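Local coordinates for ArsC family reductase (Pseudomonas aeruginosa, PDB 1RW1), which is of unconfirmed function but, as a thioredoxin-fold member of the ArsC family, probably acts as a glutathione-dependent thiol reductase, at residues E40-W45 against S87-P92. Sequence-based numbering, arbitrary orientation.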
ATOM      1  N   GLU A  40      -3.296  12.382   3.603  1.00  8.92           N
ATOM      2  CA  GLU A  40      -3.408  12.815   2.236  1.00  9.52           C
ATOM      3  C   GLU A  40      -3.168  11.651   1.274  1.00  8.63           C
ATOM      4  O   GLU A  40      -3.920  11.450   0.313  1.00  9.92           O
ATOM      5  CB  GLU A  40      -2.478  14.010   1.980  1.00 10.85           C
ATOM      6  CG  GLU A  40      -2.687  14.650   0.624  1.00 13.37           C
ATOM      7  CD  GLU A  40      -1.936  13.964  -0.495  1.00 16.33           C
ATOM      8  OE1 GLU A  40      -0.992  13.211  -0.229  1.00 18.74           O
ATOM      9  OE2 GLU A  40      -2.297  14.168  -1.665  1.00 22.65           O
ATOM     10  N   HIS A  41      -2.148  10.843   1.541  1.00  7.58           N
ATOM     11  CA  HIS A  41      -1.887   9.668   0.726  1.00  7.52           C
ATOM     12  C   HIS A  41      -3.031   8.684   0.811  1.00  7.08           C
ATOM     13  O   HIS A  41      -3.511   8.171  -0.193  1.00  7.88           O
ATOM     14  CB  HIS A  41      -0.614   8.968   1.215  1.00  7.49           C
ATOM     15  CG  HIS A  41       0.608   9.526   0.626  1.00  8.61           C
ATOM     16  ND1 HIS A  41       1.316  10.566   1.168  1.00 11.75           N
ATOM     17  CD2 HIS A  41       1.245   9.161  -0.510  1.00 11.37           C
ATOM     18  CE1 HIS A  41       2.388  10.766   0.403  1.00 11.94           C
ATOM     19  NE2 HIS A  41       2.336   9.960  -0.644  1.00 12.42           N
ATOM     20  N   LEU A  42      -3.441   8.362   2.034  1.00  6.75           N
ATOM     21  CA  LEU A  42      -4.467   7.356   2.226  1.00  7.20           C
ATOM     22  C   LEU A  42      -5.779   7.735   1.560  1.00  7.65           C
ATOM     23  O   LEU A  42      -6.462   6.876   0.976  1.00  8.03           O
ATOM     24  CB  LEU A  42      -4.687   7.074   3.699  1.00  7.16           C
ATOM     25  CG  LEU A  42      -3.470   6.484   4.419  1.00  7.83           C
ATOM     26  CD1 LEU A  42      -3.686   6.517   5.905  1.00  8.60           C
ATOM     27  CD2 LEU A  42      -3.208   5.064   3.951  1.00 10.01           C
ATOM     28  N   ARG A  43      -6.157   9.004   1.631  1.00  8.28           N
ATOM     29  CA  ARG A  43      -7.376   9.460   0.965  1.00  8.81           C
ATOM     30  C   ARG A  43      -7.301   9.280  -0.538  1.00  8.98           C
ATOM     31  O   ARG A  43      -8.284   8.880  -1.161  1.00  9.77           O
ATOM     32  CB  ARG A  43      -7.626  10.932   1.278  1.00 10.27           C
ATOM     33  CG  ARG A  43      -8.124  11.181   2.656  1.00 11.88           C
ATOM     34  CD  ARG A  43      -8.090  12.637   3.048  1.00 15.32           C
ATOM     35  NE  ARG A  43      -8.810  12.805   4.307  1.00 21.08           N
ATOM     36  CZ  ARG A  43      -8.584  13.770   5.189  1.00 29.03           C
ATOM     37  NH1 ARG A  43      -7.643  14.676   4.965  1.00 32.21           N
ATOM     38  NH2 ARG A  43      -9.305  13.827   6.305  1.00 31.71           N
ATOM     39  N   ARG A  44      -6.160   9.616  -1.135  1.00  9.11           N
ATOM     40  CA  ARG A  44      -5.997   9.460  -2.572  1.00  9.39           C
ATOM     41  C   ARG A  44      -6.059   7.989  -2.990  1.00  8.55           C
ATOM     42  O   ARG A  44      -6.709   7.639  -3.982  1.00  9.03           O
ATOM     43  CB  ARG A  44      -4.671  10.070  -3.006  1.00 11.09           C
ATOM     44  CG  ARG A  44      -4.700  11.505  -3.389  1.00 16.70           C
ATOM     45  CD  ARG A  44      -3.461  11.873  -4.159  1.00 17.80           C
ATOM     46  NE  ARG A  44      -2.270  11.828  -3.322  1.00 17.73           N
ATOM     47  CZ  ARG A  44      -1.301  10.929  -3.435  1.00 15.12           C
ATOM     48  NH1 ARG A  44      -1.353   9.980  -4.362  1.00 15.00           N
ATOM     49  NH2 ARG A  44      -0.282  10.976  -2.608  1.00 18.45           N
ATOM     50  N   TRP A  45      -5.367   7.125  -2.250  1.00  7.71           N
ATOM     51  CA  TRP A  45      -5.347   5.719  -2.622  1.00  7.39           C
ATOM     52  C   TRP A  45      -6.737   5.110  -2.489  1.00  7.30           C
ATOM     53  O   TRP A  45      -7.184   4.344  -3.348  1.00  7.60           O
ATOM     54  CB  TRP A  45      -4.354   4.973  -1.741  1.00  7.45           C
ATOM     55  CG  TRP A  45      -2.935   5.423  -1.874  1.00  6.78           C
ATOM     56  CD1 TRP A  45      -2.373   6.157  -2.878  1.00  7.21           C
ATOM     57  CD2 TRP A  45      -1.894   5.167  -0.932  1.00  6.19           C
ATOM     58  NE1 TRP A  45      -1.032   6.351  -2.621  1.00  7.06           N
ATOM     59  CE2 TRP A  45      -0.713   5.740  -1.435  1.00  6.17           C
ATOM     60  CE3 TRP A  45      -1.836   4.459   0.279  1.00  6.53           C
ATOM     61  CZ2 TRP A  45       0.500   5.649  -0.750  1.00  6.66           C
ATOM     62  CZ3 TRP A  45      -0.643   4.371   0.945  1.00  6.94           C
ATOM     63  CH2 TRP A  45       0.515   4.957   0.428  1.00  6.52           C
ATOM     64  N   SER A  87       1.136  -0.737   9.195  1.00  5.71           N
ATOM     65  CA  SER A  87       1.224  -2.171   8.932  1.00  6.20           C
ATOM     66  C   SER A  87      -0.010  -2.716   8.253  1.00  6.34           C
ATOM     67  O   SER A  87       0.103  -3.737   7.557  1.00  8.39           O
ATOM     68  CB  SER A  87       1.495  -2.916  10.241  1.00  6.25           C
ATOM     69  OG  SER A  87       1.374  -4.314  10.139  1.00  8.07           O
HETATM   70  N   MSE A  88      -1.168  -2.096   8.457  1.00  6.20           N
HETATM   71  CA  MSE A  88      -2.445  -2.516   7.881  0.50  6.48           C
HETATM   72  C   MSE A  88      -2.643  -2.126   6.439  1.00  6.98           C
HETATM   73  O   MSE A  88      -3.654  -2.483   5.860  1.00  8.94           O
HETATM   74  CB  MSE A  88      -3.610  -1.955   8.710  0.50  5.89           C
HETATM   75  CG  MSE A  88      -3.672  -2.661  10.048  0.50  9.31           C
HETATM   76 SE   MSE A  88      -5.362  -2.558  10.921  0.50 14.59          SE
HETATM   77  CE  MSE A  88      -6.013  -1.181   9.720  0.50  7.28           C
ATOM     78  N   ILE A  89      -1.751  -1.324   5.864  1.00  5.91           N
ATOM     79  CA  ILE A  89      -1.879  -0.931   4.461  1.00  6.11           C
ATOM     80  C   ILE A  89      -1.385  -2.069   3.567  1.00  5.41           C
ATOM     81  O   ILE A  89      -0.307  -2.611   3.791  1.00  5.98           O
ATOM     82  CB  ILE A  89      -1.070   0.350   4.175  1.00  6.40           C
ATOM     83  CG1 ILE A  89      -1.492   1.485   5.118  1.00  6.61           C
ATOM     84  CG2 ILE A  89      -1.242   0.775   2.732  1.00  6.31           C
ATOM     85  CD1 ILE A  89      -0.489   2.622   5.154  1.00  7.72           C
ATOM     86  N   LYS A  90      -2.157  -2.434   2.551  1.00  5.62           N
ATOM     87  CA  LYS A  90      -1.707  -3.434   1.598  1.00  5.76           C
ATOM     88  C   LYS A  90      -0.412  -2.968   0.928  1.00  5.62           C
ATOM     89  O   LYS A  90      -0.235  -1.790   0.629  1.00  6.43           O
ATOM     90  CB  LYS A  90      -2.782  -3.684   0.547  1.00  7.56           C
ATOM     91  CG  LYS A  90      -3.857  -4.645   0.978  1.00 11.34           C
ATOM     92  CD  LYS A  90      -4.397  -5.482  -0.176  1.00 14.84           C
ATOM     93  CE  LYS A  90      -5.637  -6.284   0.218  1.00 16.31           C
ATOM     94  NZ  LYS A  90      -6.746  -5.379   0.535  1.00 16.28           N
ATOM     95  N   ARG A  91       0.465  -3.930   0.674  1.00  5.74           N
ATOM     96  CA  ARG A  91       1.785  -3.663   0.081  1.00  6.02           C
ATOM     97  C   ARG A  91       1.889  -4.347  -1.288  1.00  6.09           C
ATOM     98  O   ARG A  91       1.373  -5.466  -1.472  1.00  7.40           O
ATOM     99  CB  ARG A  91       2.910  -4.071   1.011  1.00  6.60           C
ATOM    100  CG  ARG A  91       2.911  -3.273   2.300  1.00  6.00           C
ATOM    101  CD  ARG A  91       4.118  -3.544   3.146  1.00  6.53           C
ATOM    102  NE  ARG A  91       4.194  -4.885   3.696  1.00  7.19           N
ATOM    103  CZ  ARG A  91       3.870  -5.209   4.941  1.00  7.39           C
ATOM    104  NH1 ARG A  91       3.353  -4.334   5.787  1.00  7.98           N
ATOM    105  NH2 ARG A  91       4.090  -6.446   5.343  1.00  8.83           N
ATOM    106  N   PRO A  92       2.773  -3.815  -2.125  1.00  6.42           N
ATOM    107  CA  PRO A  92       3.139  -2.402  -2.160  1.00  5.96           C
ATOM    108  C   PRO A  92       2.008  -1.498  -2.567  1.00  5.80           C
ATOM    109  O   PRO A  92       0.957  -1.968  -2.989  1.00  6.84           O
ATOM    110  CB  PRO A  92       4.242  -2.351  -3.249  1.00  7.47           C
ATOM    111  CG  PRO A  92       4.473  -3.771  -3.682  1.00  7.43           C
ATOM    112  CD  PRO A  92       3.186  -4.469  -3.370  1.00  7.36           C
TER
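W45 of helix 39-49, whose ring touches I89 of the loop 87-92, shares a polar anchor with R44: E95 OE2 accepts a hydrogen bond from the indole NE1 of W45 and forms a salt bridge with R44 NH1. The guanidinium is also tied to E40, one helical turn back. R44 NE reaches E40 OE2 at 2.9 Å; OE2 lies close to the guanidinium plane, whereas NE meets it from above the carboxylate, 36° out of its plane. The partner bond from NH2 to OE1 is weak. NH2 also lies 3.1 Å above the plane of the H41 ring, offset toward its rim; H41 NE2 bonds to Y5 OH, and the Y5 ring meets W45 edge-to-face. The benzo end of the indole is turned toward I89, where CZ3 lies 4.1 Å from I89 CG2, an oblique approach. I89 divides its branches between two neighbours. CG1 stands beside the backbone N (chi1 -56°) and continues extended, bringing CD1 to 3.8 Å from L42 CD2, while CG2 is left for W45. Helix 75-84 adds to this buried trio, L42 packing on I79 and I89 on M82. The loop runs on to P92, the cis-proline of the thioredoxin fold just before strand 93-95. Purely apolar contact therefore joins helix to loop, and its aromatic member is probably held in orientation by a polar network tying helix 39-49 to the sheet through E95 and Y5.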